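Local coordinates for nidogen-1 (Mus musculus, PDB 1GL4), which binds laminin, collagen IV and perlecan in basement membranes and is represented here by an EGF-like module joined to the G2 beta-barrel, at residues E206-E211 and A218-H223; L102-P107 and A181-E186; N39-V44 and G131-R136. One frame throughout, in Å; residues are numbered along the deposited sequence.

Contact 1: E206-E211 and A218-H223; sequences EYTVME and APSHTH
The ring of Val209's cross-strand partner His221 lies against the valine, with Val209 CB 4.0 Å from the ring centroid in an off-centre CH-pi contact. Val209 O stands over a face of the same imidazole, near its rim. In His221, CG sits between the backbone N and the carbonyl carbon (chi1 41°), which brings the ring back over the neighbouring strand. Its edge is then turned to Glu211, and His221 NE2 donates to Glu211 OE2 at 2.9 Å. This bond is nearly straight (169°), lies in the ring plane and uses the anti lone pair of the carboxylate oxygen. At another corner of the ring, His221 ND1 is hydrogen-bonded to His223 NE2 at 2.8 Å. His223 in turn meets Val209 CG2 at its edge through CD2, 3.9 Å away. Tyr207 and His223 are turned obliquely, planes 43° apart, with Tyr207 OH 3.4 Å from His223 CB and His223 CA over the tyrosine face. Thr208 OG1 and Thr222 CG2 meet on the other side of the strands, at 3.5 Å. The side chains ride on the antiparallel pairing of strands 198-210 and 221-232, a hairpin of the G2 barrel, with hydrogen-bonded pairs Tyr207-His223 and Val209-His221. Two waters bridge Glu211 and Ala218 where the strands part. The chemistry is a hydrogen-bonded chain from the carboxylate through two imidazoles; Glu211 would be expected to favour a protonated His221.

Contact 2: L102-P107 and A181-E186; sequences LLPLAP and ASVHIE
Pro104 O, against which Ile185 CD1 packs at 3.9 Å, accepts a hydrogen bond from Tyr225 OH and a weak one from Ala106 N, 3.0 Å away. This carbonyl is thus satisfied within the interior of the nidogen G2 beta-barrel, which has the fold of green fluorescent protein; here residues 102-107 form the turn that leads into helix 107-115. Leu102 to Leu105 make a type I beta turn, closed by Leu105 N donating to Leu102 O at 2.9 Å, and Leu105 is also the centre of an inverse gamma turn. No hydrogen bond crosses to residues 181-186; the two segments meet through apolar groups. Leu103 and Val183 run alongside each other in opposite senses, Leu103 CB 3.7 Å from Val183 CG2. With CG1 of Val183 anti to its backbone N (chi1 169°), the other methyl, CG2, is the one turned to Leu103, and Pro104 CG approaches it at 4.2 Å. Further along the strand, the tip of Ile185, CD1, faces both Pro104 O and the methyl of Ala106, whose CB is 4.1 Å from CD1. Val258 of strand 248-261 touches both Ala106 and Val183, and Tyr207 touches Pro104 and Ile185, so the turn packs against the inner face of the barrel wall. Leu103 also lies about 7 Å, side chain to side chain, from Arg268, which is involved in perlecan binding. At the other end of the leucine, Leu103 CD1 rests 3.8 Å from Ala181 O.

Contact 3: N39-V44 and G131-R136; sequences NGRQCV and GGEFTR
The guanidinium of Arg41 and the carboxylate of Glu133 lie nearly in one plane, 13° apart, and meet edge to edge. Arg41 grips side-on in a two-nitrogen salt bridge: Arg41 NE reaches Glu133 OE1 at 3.2 Å, in the guanidinium plane and on the syn lone pair, and Arg41 NH2 reaches Glu133 OE2 at 3.1 Å, somewhat tilted. The Arg41 chain bends at chi3 (54°), which turns the NE edge of the guanidinium to Glu133. Gln42 comes to Glu133 differently. Its amide is turned 65° to the carboxylate, and Gln42 NE2 donates to Glu133 OE2 at 3.1 Å from above the plane, on the face opposite to that from which Arg41 NH2 arrives. OE2 takes two good hydrogen bonds, with a weak third from Arg41 NE, and OE1 one, which limits rotation of the carboxylate and would be expected to favour its charged form. Gln42 OE1 is bonded to Ile158 N, so both ends of the amide are engaged. Gly131 lies over one face of the Asn39 amide, its CA 3.6 Å from Asn39 OD1; Gly131, with positive phi at the end of helix 126-130, carries no side chain to hold the asparagine off. OD1 of Asn39 accepts from Gln42 N at 3.1 Å, an Asx motif that shapes the turn carrying Arg41 and Gln42. Cys43, in the same segment, is disulfide-bonded to Cys32. The whole is a domain interface, in which a disulfide-braced turn of the EGF-like module docks by charge and polar contacts onto the start of a strand of the GFP-like G2 barrel.

How the contacts relate
Contacts 1 and 2 are neighbours in the barrel wall, their centres 10 Å apart: strands 182-195 and 198-210 pair through Thr208 O to His184 N and Met210 N to Ser182 O, each 2.9 Å. Contact 3 lies on the other side of the chain's centre, 38 Å from contact 1 and 28 Å from contact 2 between centres. Even so, contacts 2 and 3 touch, since Arg136 NH1 is hydrogen-bonded to Pro107 O, 2.9 Å away. Contact 2 is beside Arg268 of the perlecan-binding surface. In contact 3 the Gln42 side chain is about 12 Å from the zinc ion, bound by Asp159, His161 and His163.

Contact 1: E206-E211 and A218-H223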
ATOM      1  N   GLU A 206      13.988  11.171   6.795  1.00 18.66           N
ATOM      2  CA  GLU A 206      13.599  12.572   6.778  1.00 18.48           C
ATOM      3  C   GLU A 206      12.500  12.779   5.738  1.00 16.93           C
ATOM      4  O   GLU A 206      12.334  11.972   4.822  1.00 16.07           O
ATOM      5  CB  GLU A 206      14.804  13.467   6.453  1.00 24.16           C
ATOM      6  CG  GLU A 206      15.257  13.412   5.006  1.00 30.40           C
ATOM      7  CD  GLU A 206      16.306  14.466   4.664  1.00 33.89           C
ATOM      8  OE1 GLU A 206      16.560  14.668   3.457  1.00 35.16           O
ATOM      9  OE2 GLU A 206      16.877  15.086   5.591  1.00 34.26           O
ATOM     10  N   TYR A 207      11.739  13.855   5.902  1.00 14.59           N
ATOM     11  CA  TYR A 207      10.674  14.200   4.974  1.00 12.50           C
ATOM     12  C   TYR A 207      10.661  15.719   4.846  1.00 13.44           C
ATOM     13  O   TYR A 207      11.106  16.434   5.752  1.00 12.15           O
ATOM     14  CB  TYR A 207       9.323  13.668   5.473  1.00 12.68           C
ATOM     15  CG  TYR A 207       8.896  14.166   6.838  1.00 12.95           C
ATOM     16  CD1 TYR A 207       8.088  15.291   6.967  1.00 13.05           C
ATOM     17  CD2 TYR A 207       9.312  13.517   8.002  1.00 13.83           C
ATOM     18  CE1 TYR A 207       7.700  15.762   8.222  1.00 14.15           C
ATOM     19  CE2 TYR A 207       8.935  13.985   9.262  1.00 13.27           C
ATOM     20  CZ  TYR A 207       8.134  15.106   9.363  1.00 14.20           C
ATOM     21  OH  TYR A 207       7.790  15.600  10.601  1.00 15.87           O
ATOM     22  N   THR A 208      10.175  16.211   3.716  1.00 12.03           N
ATOM     23  CA  THR A 208      10.147  17.646   3.476  1.00 12.28           C
ATOM     24  C   THR A 208       8.743  18.219   3.474  1.00 12.76           C
ATOM     25  O   THR A 208       7.833  17.631   2.895  1.00 14.88           O
ATOM     26  CB  THR A 208      10.798  17.983   2.126  1.00 12.70           C
ATOM     27  OG1 THR A 208      12.156  17.535   2.130  1.00 13.32           O
ATOM     28  CG2 THR A 208      10.764  19.498   1.868  1.00 12.42           C
ATOM     29  N   VAL A 209       8.579  19.369   4.127  1.00 13.69           N
ATOM     30  CA  VAL A 209       7.289  20.053   4.182  1.00 14.83           C
ATOM     31  C   VAL A 209       7.323  21.318   3.322  1.00 14.37           C
ATOM     32  O   VAL A 209       8.137  22.216   3.552  1.00 13.88           O
ATOM     33  CB  VAL A 209       6.918  20.471   5.624  1.00 14.86           C
ATOM     34  CG1 VAL A 209       5.599  21.231   5.619  1.00 17.38           C
ATOM     35  CG2 VAL A 209       6.813  19.243   6.519  1.00 15.17           C
ATOM     36  N   MET A 210       6.446  21.377   2.324  1.00 15.37           N
ATOM     37  CA  MET A 210       6.351  22.540   1.447  1.00 17.61           C
ATOM     38  C   MET A 210       5.176  23.401   1.918  1.00 17.62           C
ATOM     39  O   MET A 210       4.057  22.905   2.081  1.00 17.51           O
ATOM     40  CB  MET A 210       6.133  22.102  -0.000  1.00 19.91           C
ATOM     41  CG  MET A 210       7.276  21.289  -0.587  1.00 28.10           C
ATOM     42  SD  MET A 210       6.962  20.822  -2.311  1.00 38.21           S
ATOM     43  CE  MET A 210       7.484  22.330  -3.162  1.00 35.46           C
ATOM     44  N   GLU A 211       5.441  24.686   2.140  1.00 16.81           N
ATOM     45  CA  GLU A 211       4.427  25.631   2.613  1.00 17.57           C
ATOM     46  C   GLU A 211       3.264  25.825   1.633  1.00 19.46           C
ATOM     47  O   GLU A 211       3.419  25.629   0.430  1.00 17.44           O
ATOM     48  CB  GLU A 211       5.089  26.978   2.919  1.00 15.65           C
ATOM     49  CG  GLU A 211       6.031  26.945   4.119  1.00 16.76           C
ATOM     50  CD  GLU A 211       5.283  26.865   5.445  1.00 17.51           C
ATOM     51  OE1 GLU A 211       4.378  27.698   5.654  1.00 16.68           O
ATOM     52  OE2 GLU A 211       5.597  25.981   6.277  1.00 15.53           O
ATOM     53  N   ALA A 218       6.695  30.565   1.825  1.00 17.86           N
ATOM     54  CA  ALA A 218       8.042  30.555   2.394  1.00 16.73           C
ATOM     55  C   ALA A 218       8.823  29.302   2.010  1.00 15.59           C
ATOM     56  O   ALA A 218       8.243  28.315   1.555  1.00 15.55           O
ATOM     57  CB  ALA A 218       7.961  30.675   3.911  1.00 17.02           C
ATOM     58  N   PRO A 219      10.155  29.329   2.184  1.00 14.21           N
ATOM     59  CA  PRO A 219      11.020  28.189   1.854  1.00 13.92           C
ATOM     60  C   PRO A 219      10.615  26.887   2.564  1.00 12.69           C
ATOM     61  O   PRO A 219      10.100  26.915   3.681  1.00 13.72           O
ATOM     62  CB  PRO A 219      12.401  28.675   2.281  1.00 14.10           C
ATOM     63  CG  PRO A 219      12.318  30.161   2.008  1.00 13.63           C
ATOM     64  CD  PRO A 219      10.959  30.506   2.568  1.00 12.87           C
ATOM     65  N   SER A 220      10.860  25.754   1.911  1.00 13.07           N
ATOM     66  CA  SER A 220      10.518  24.446   2.475  1.00 12.36           C
ATOM     67  C   SER A 220      11.448  24.079   3.631  1.00 13.91           C
ATOM     68  O   SER A 220      12.522  24.670   3.786  1.00 13.41           O
ATOM     69  CB  SER A 220      10.604  23.372   1.387  1.00 13.21           C
ATOM     70  OG  SER A 220      11.928  23.264   0.889  1.00 16.96           O
ATOM     71  N   HIS A 221      11.037  23.098   4.433  1.00 11.71           N
ATOM     72  CA  HIS A 221      11.831  22.660   5.576  1.00 11.69           C
ATOM     73  C   HIS A 221      11.722  21.154   5.813  1.00 11.93           C
ATOM     74  O   HIS A 221      10.666  20.552   5.619  1.00 11.32           O
ATOM     75  CB  HIS A 221      11.408  23.426   6.832  1.00 11.29           C
ATOM     76  CG  HIS A 221       9.928  23.614   6.958  1.00 10.09           C
ATOM     77  ND1 HIS A 221       9.142  22.829   7.774  1.00 11.28           N
ATOM     78  CD2 HIS A 221       9.093  24.510   6.380  1.00 10.38           C
ATOM     79  CE1 HIS A 221       7.887  23.236   7.697  1.00 11.12           C
ATOM     80  NE2 HIS A 221       7.830  24.253   6.856  1.00 11.03           N
ATOM     81  N   THR A 222      12.828  20.559   6.245  1.00 12.25           N
ATOM     82  CA  THR A 222      12.900  19.126   6.489  1.00 13.93           C
ATOM     83  C   THR A 222      12.781  18.756   7.959  1.00 14.72           C
ATOM     84  O   THR A 222      13.113  19.548   8.847  1.00 15.43           O
ATOM     85  CB  THR A 222      14.224  18.565   5.969  1.00 15.80           C
ATOM     86  OG1 THR A 222      15.307  19.218   6.648  1.00 19.01           O
ATOM     87  CG2 THR A 222      14.348  18.806   4.476  1.00 12.55           C
ATOM     88  N   HIS A 223      12.311  17.539   8.209  1.00 13.70           N
ATOM     89  CA  HIS A 223      12.149  17.048   9.569  1.00 14.78           C
ATOM     90  C   HIS A 223      12.478  15.559   9.566  1.00 13.70           C
ATOM     91  O   HIS A 223      12.454  14.919   8.517  1.00 13.23           O
ATOM     92  CB  HIS A 223      10.720  17.318  10.050  1.00 16.82           C
ATOM     93  CG  HIS A 223      10.364  18.774  10.054  1.00 21.35           C
ATOM     94  ND1 HIS A 223      10.837  19.653  11.005  1.00 20.61           N
ATOM     95  CD2 HIS A 223       9.659  19.521   9.170  1.00 22.35           C
ATOM     96  CE1 HIS A 223      10.444  20.879  10.704  1.00 23.45           C
ATOM     97  NE2 HIS A 223       9.729  20.827   9.594  1.00 23.11           N
TER
HETATM   98  O   HOH W   1       7.746  25.686   0.601  1.00 14.68           O
HETATM   99  O   HOH W   2       4.423  30.213   3.835  1.00 20.21           O

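Contact 2: L102-P107 and A181-E186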
ATOM      1  N   LEU A 102      -1.153  14.263   9.061  1.00 12.15           N
ATOM      2  CA  LEU A 102      -0.923  12.826   8.894  1.00 12.77           C
ATOM      3  C   LEU A 102      -0.175  12.534   7.586  1.00 12.87           C
ATOM      4  O   LEU A 102       0.213  11.392   7.318  1.00 12.33           O
ATOM      5  CB  LEU A 102      -2.254  12.067   8.889  1.00 13.22           C
ATOM      6  CG  LEU A 102      -3.128  12.142  10.147  1.00 13.41           C
ATOM      7  CD1 LEU A 102      -4.441  11.422   9.894  1.00 11.07           C
ATOM      8  CD2 LEU A 102      -2.396  11.528  11.327  1.00 13.48           C
ATOM      9  N   LEU A 103       0.038  13.572   6.780  1.00 11.56           N
ATOM     10  CA  LEU A 103       0.716  13.414   5.490  1.00 12.38           C
ATOM     11  C   LEU A 103       2.055  12.678   5.501  1.00 12.01           C
ATOM     12  O   LEU A 103       2.350  11.911   4.585  1.00 11.78           O
ATOM     13  CB  LEU A 103       0.891  14.779   4.812  1.00 11.11           C
ATOM     14  CG  LEU A 103      -0.369  15.344   4.138  1.00 13.46           C
ATOM     15  CD1 LEU A 103      -0.106  16.751   3.625  1.00  9.61           C
ATOM     16  CD2 LEU A 103      -0.786  14.425   2.991  1.00 13.53           C
ATOM     17  N   PRO A 104       2.891  12.900   6.527  1.00 12.58           N
ATOM     18  CA  PRO A 104       4.183  12.204   6.548  1.00 12.49           C
ATOM     19  C   PRO A 104       4.085  10.708   6.861  1.00 13.11           C
ATOM     20  O   PRO A 104       5.038   9.964   6.639  1.00 12.30           O
ATOM     21  CB  PRO A 104       4.963  12.940   7.644  1.00 13.05           C
ATOM     22  CG  PRO A 104       4.289  14.285   7.732  1.00 14.57           C
ATOM     23  CD  PRO A 104       2.835  13.929   7.576  1.00 12.57           C
ATOM     24  N   LEU A 105       2.933  10.274   7.360  1.00 12.30           N
ATOM     25  CA  LEU A 105       2.744   8.880   7.766  1.00 13.68           C
ATOM     26  C   LEU A 105       2.397   7.859   6.684  1.00 11.91           C
ATOM     27  O   LEU A 105       1.511   7.021   6.871  1.00 13.40           O
ATOM     28  CB  LEU A 105       1.691   8.821   8.875  1.00 15.83           C
ATOM     29  CG  LEU A 105       1.913   9.824  10.014  1.00 17.68           C
ATOM     30  CD1 LEU A 105       0.765   9.740  11.011  1.00 19.36           C
ATOM     31  CD2 LEU A 105       3.237   9.538  10.696  1.00 19.67           C
ATOM     32  N   ALA A 106       3.118   7.906   5.570  1.00 11.54           N
ATOM     33  CA  ALA A 106       2.895   6.974   4.474  1.00 11.98           C
ATOM     34  C   ALA A 106       2.940   5.503   4.915  1.00 13.09           C
ATOM     35  O   ALA A 106       2.265   4.661   4.324  1.00 12.48           O
ATOM     36  CB  ALA A 106       3.919   7.219   3.374  1.00 14.01           C
ATOM     37  N   PRO A 107       3.756   5.170   5.938  1.00 12.35           N
ATOM     38  CA  PRO A 107       3.834   3.779   6.403  1.00 11.73           C
ATOM     39  C   PRO A 107       2.498   3.186   6.859  1.00 13.19           C
ATOM     40  O   PRO A 107       2.391   1.975   7.071  1.00 11.07           O
ATOM     41  CB  PRO A 107       4.858   3.852   7.533  1.00 12.59           C
ATOM     42  CG  PRO A 107       5.800   4.904   7.039  1.00 12.56           C
ATOM     43  CD  PRO A 107       4.841   5.972   6.538  1.00 11.35           C
ATOM     44  N   ALA A 181      -0.571  22.772   3.283  1.00 14.60           N
ATOM     45  CA  ALA A 181       0.812  22.441   2.971  1.00 14.54           C
ATOM     46  C   ALA A 181       0.874  21.055   2.329  1.00 15.48           C
ATOM     47  O   ALA A 181      -0.098  20.294   2.380  1.00 15.96           O
ATOM     48  CB  ALA A 181       1.655  22.473   4.248  1.00 15.53           C
ATOM     49  N   SER A 182       2.008  20.736   1.712  1.00 13.98           N
ATOM     50  CA  SER A 182       2.200  19.435   1.079  1.00 14.34           C
ATOM     51  C   SER A 182       3.472  18.798   1.645  1.00 13.92           C
ATOM     52  O   SER A 182       4.273  19.481   2.285  1.00 13.28           O
ATOM     53  CB  SER A 182       2.308  19.594  -0.443  1.00 15.86           C
ATOM     54  OG  SER A 182       3.318  20.526  -0.790  1.00 19.32           O
ATOM     55  N   VAL A 183       3.654  17.499   1.410  1.00 12.71           N
ATOM     56  CA  VAL A 183       4.816  16.771   1.924  1.00 13.46           C
ATOM     57  C   VAL A 183       5.497  15.896   0.863  1.00 13.29           C
ATOM     58  O   VAL A 183       4.832  15.307   0.010  1.00 12.98           O
ATOM     59  CB  VAL A 183       4.391  15.870   3.123  1.00 12.52           C
ATOM     60  CG1 VAL A 183       5.505  14.916   3.493  1.00 13.98           C
ATOM     61  CG2 VAL A 183       4.023  16.737   4.320  1.00 14.51           C
ATOM     62  N   HIS A 184       6.823  15.808   0.922  1.00 13.82           N
ATOM     63  CA  HIS A 184       7.579  14.990  -0.027  1.00 14.78           C
ATOM     64  C   HIS A 184       8.526  14.005   0.657  1.00 14.06           C
ATOM     65  O   HIS A 184       9.255  14.363   1.586  1.00 12.41           O
ATOM     66  CB  HIS A 184       8.396  15.868  -0.977  1.00 18.09           C
ATOM     67  CG  HIS A 184       9.225  15.083  -1.948  1.00 24.14           C
ATOM     68  ND1 HIS A 184       8.672  14.237  -2.888  1.00 27.31           N
ATOM     69  CD2 HIS A 184      10.567  14.996  -2.111  1.00 26.76           C
ATOM     70  CE1 HIS A 184       9.636  13.664  -3.586  1.00 27.85           C
ATOM     71  NE2 HIS A 184      10.796  14.107  -3.134  1.00 27.49           N
ATOM     72  N   ILE A 185       8.514  12.770   0.171  1.00 13.14           N
ATOM     73  CA  ILE A 185       9.351  11.698   0.698  1.00 12.06           C
ATOM     74  C   ILE A 185      10.192  11.095  -0.437  1.00 13.92           C
ATOM     75  O   ILE A 185       9.660  10.684  -1.472  1.00 11.99           O
ATOM     76  CB  ILE A 185       8.463  10.603   1.352  1.00 13.50           C
ATOM     77  CG1 ILE A 185       7.792  11.169   2.610  1.00 11.85           C
ATOM     78  CG2 ILE A 185       9.294   9.370   1.697  1.00 11.95           C
ATOM     79  CD1 ILE A 185       6.604  10.356   3.099  1.00 15.44           C
ATOM     80  N   GLU A 186      11.507  11.062  -0.238  1.00 13.66           N
ATOM     81  CA  GLU A 186      12.450  10.517  -1.222  1.00 14.88           C
ATOM     82  C   GLU A 186      12.565   8.995  -1.088  1.00 14.36           C
ATOM     83  O   GLU A 186      12.191   8.429  -0.069  1.00 12.81           O
ATOM     84  CB  GLU A 186      13.838  11.121  -1.000  1.00 18.15           C
ATOM     85  CG  GLU A 186      13.969  12.598  -1.326  1.00 22.71           C
ATOM     86  CD  GLU A 186      14.379  12.825  -2.762  1.00 28.61           C
ATOM     87  OE1 GLU A 186      13.609  12.451  -3.674  1.00 29.96           O
ATOM     88  OE2 GLU A 186      15.482  13.373  -2.980  1.00 33.68           O
TER

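Contact 3: N39-V44 and G131-R136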
ATOM      1  N   ASN A  39       0.497 -18.541   1.889  1.00 16.72           N
ATOM      2  CA  ASN A  39       1.031 -19.484   2.870  1.00 18.72           C
ATOM      3  C   ASN A  39       0.235 -20.781   3.021  1.00 19.07           C
ATOM      4  O   ASN A  39       0.353 -21.463   4.036  1.00 21.32           O
ATOM      5  CB  ASN A  39       1.137 -18.802   4.235  1.00 18.18           C
ATOM      6  CG  ASN A  39      -0.219 -18.548   4.864  1.00 20.71           C
ATOM      7  OD1 ASN A  39      -1.259 -18.673   4.209  1.00 20.53           O
ATOM      8  ND2 ASN A  39      -0.217 -18.178   6.141  1.00 18.64           N
ATOM      9  N   GLY A  40      -0.577 -21.127   2.026  1.00 20.07           N
ATOM     10  CA  GLY A  40      -1.349 -22.356   2.124  1.00 19.03           C
ATOM     11  C   GLY A  40      -2.741 -22.152   2.691  1.00 19.93           C
ATOM     12  O   GLY A  40      -3.716 -22.691   2.160  1.00 19.69           O
ATOM     13  N   ARG A  41      -2.839 -21.388   3.778  1.00 19.82           N
ATOM     14  CA  ARG A  41      -4.128 -21.101   4.400  1.00 20.13           C
ATOM     15  C   ARG A  41      -4.846 -20.022   3.594  1.00 20.07           C
ATOM     16  O   ARG A  41      -6.076 -19.966   3.563  1.00 20.10           O
ATOM     17  CB  ARG A  41      -3.932 -20.620   5.843  1.00 24.53           C
ATOM     18  CG  ARG A  41      -3.587 -21.721   6.842  1.00 26.28           C
ATOM     19  CD  ARG A  41      -3.230 -21.131   8.201  1.00 29.70           C
ATOM     20  NE  ARG A  41      -4.276 -20.241   8.698  1.00 33.11           N
ATOM     21  CZ  ARG A  41      -5.430 -20.648   9.215  1.00 34.74           C
ATOM     22  NH1 ARG A  41      -5.698 -21.945   9.316  1.00 34.87           N
ATOM     23  NH2 ARG A  41      -6.325 -19.755   9.620  1.00 34.34           N
ATOM     24  N   GLN A  42      -4.056 -19.171   2.946  1.00 18.38           N
ATOM     25  CA  GLN A  42      -4.567 -18.075   2.123  1.00 18.39           C
ATOM     26  C   GLN A  42      -3.719 -18.040   0.846  1.00 17.92           C
ATOM     27  O   GLN A  42      -2.482 -18.029   0.917  1.00 16.73           O
ATOM     28  CB  GLN A  42      -4.422 -16.737   2.865  1.00 18.39           C
ATOM     29  CG  GLN A  42      -4.945 -16.703   4.308  1.00 17.77           C
ATOM     30  CD  GLN A  42      -6.457 -16.662   4.405  1.00 16.97           C
ATOM     31  OE1 GLN A  42      -7.136 -16.197   3.494  1.00 19.72           O
ATOM     32  NE2 GLN A  42      -6.993 -17.127   5.530  1.00 18.47           N
ATOM     33  N   CYS A  43      -4.375 -18.027  -0.312  1.00 17.41           N
ATOM     34  CA  CYS A  43      -3.667 -18.003  -1.594  1.00 16.60           C
ATOM     35  C   CYS A  43      -4.368 -17.091  -2.602  1.00 17.50           C
ATOM     36  O   CYS A  43      -5.590 -16.980  -2.588  1.00 18.56           O
ATOM     37  CB  CYS A  43      -3.587 -19.417  -2.191  1.00 18.18           C
ATOM     38  SG  CYS A  43      -2.840 -20.700  -1.129  1.00 19.13           S
ATOM     39  N   VAL A  44      -3.587 -16.437  -3.464  1.00 16.05           N
ATOM     40  CA  VAL A  44      -4.135 -15.570  -4.511  1.00 15.61           C
ATOM     41  C   VAL A  44      -3.401 -15.868  -5.822  1.00 16.29           C
ATOM     42  O   VAL A  44      -2.226 -16.241  -5.814  1.00 14.19           O
ATOM     43  CB  VAL A  44      -3.979 -14.062  -4.171  1.00 16.71           C
ATOM     44  CG1 VAL A  44      -4.775 -13.724  -2.918  1.00 19.46           C
ATOM     45  CG2 VAL A  44      -2.511 -13.708  -3.978  1.00 17.85           C
ATOM     46  N   GLY A 131       0.399 -14.811   4.680  1.00 14.11           N
ATOM     47  CA  GLY A 131      -0.919 -15.111   4.150  1.00 14.29           C
ATOM     48  C   GLY A 131      -1.912 -14.016   4.520  1.00 13.87           C
ATOM     49  O   GLY A 131      -3.128 -14.219   4.474  1.00 13.23           O
ATOM     50  N   GLY A 132      -1.400 -12.847   4.894  1.00 12.77           N
ATOM     51  CA  GLY A 132      -2.282 -11.751   5.260  1.00 11.18           C
ATOM     52  C   GLY A 132      -2.946 -11.934   6.614  1.00 11.64           C
ATOM     53  O   GLY A 132      -3.971 -11.319   6.897  1.00 10.17           O
ATOM     54  N   GLU A 133      -2.373 -12.804   7.441  1.00 10.28           N
ATOM     55  CA  GLU A 133      -2.881 -13.056   8.784  1.00  9.91           C
ATOM     56  C   GLU A 133      -1.750 -12.690   9.738  1.00 11.68           C
ATOM     57  O   GLU A 133      -0.843 -13.488   9.958  1.00 10.65           O
ATOM     58  CB  GLU A 133      -3.240 -14.541   8.956  1.00 14.91           C
ATOM     59  CG  GLU A 133      -4.320 -15.056   8.003  1.00 15.64           C
ATOM     60  CD  GLU A 133      -4.475 -16.576   8.054  1.00 19.08           C
ATOM     61  OE1 GLU A 133      -3.473 -17.299   7.864  1.00 22.22           O
ATOM     62  OE2 GLU A 133      -5.600 -17.050   8.274  1.00 19.14           O
ATOM     63  N   PHE A 134      -1.783 -11.479  10.290  1.00 11.97           N
ATOM     64  CA  PHE A 134      -0.728 -11.047  11.203  1.00 13.34           C
ATOM     65  C   PHE A 134      -1.107  -9.790  11.973  1.00 14.32           C
ATOM     66  O   PHE A 134      -2.106  -9.136  11.668  1.00 13.34           O
ATOM     67  CB  PHE A 134       0.586 -10.806  10.429  1.00 11.68           C
ATOM     68  CG  PHE A 134       0.538  -9.641   9.451  1.00 11.64           C
ATOM     69  CD1 PHE A 134       1.013  -8.380   9.815  1.00  9.45           C
ATOM     70  CD2 PHE A 134       0.045  -9.819   8.157  1.00 11.20           C
ATOM     71  CE1 PHE A 134       1.002  -7.318   8.910  1.00 11.26           C
ATOM     72  CE2 PHE A 134       0.030  -8.761   7.239  1.00  9.88           C
ATOM     73  CZ  PHE A 134       0.510  -7.505   7.615  1.00  8.18           C
ATOM     74  N   THR A 135      -0.308  -9.476  12.988  1.00 14.55           N
ATOM     75  CA  THR A 135      -0.519  -8.284  13.806  1.00 15.72           C
ATOM     76  C   THR A 135       0.704  -7.389  13.634  1.00 15.68           C
ATOM     77  O   THR A 135       1.837  -7.875  13.636  1.00 14.99           O
ATOM     78  CB  THR A 135      -0.640  -8.628  15.305  1.00 16.32           C
ATOM     79  OG1 THR A 135      -1.753  -9.504  15.513  1.00 18.96           O
ATOM     80  CG2 THR A 135      -0.838  -7.355  16.127  1.00 17.64           C
ATOM     81  N   ARG A 136       0.468  -6.090  13.486  1.00 14.48           N
ATOM     82  CA  ARG A 136       1.539  -5.116  13.322  1.00 13.90           C
ATOM     83  C   ARG A 136       1.470  -4.081  14.438  1.00 15.42           C
ATOM     84  O   ARG A 136       0.461  -3.386  14.577  1.00 15.03           O
ATOM     85  CB  ARG A 136       1.413  -4.391  11.975  1.00 13.46           C
ATOM     86  CG  ARG A 136       2.505  -3.339  11.719  1.00 14.84           C
ATOM     87  CD  ARG A 136       2.036  -2.218  10.779  1.00 13.76           C
ATOM     88  NE  ARG A 136       3.150  -1.415  10.268  1.00 13.25           N
ATOM     89  CZ  ARG A 136       3.012  -0.334   9.503  1.00 16.25           C
ATOM     90  NH1 ARG A 136       1.800   0.093   9.159  1.00 12.89           N
ATOM     91  NH2 ARG A 136       4.088   0.309   9.052  1.00 13.81           N
TER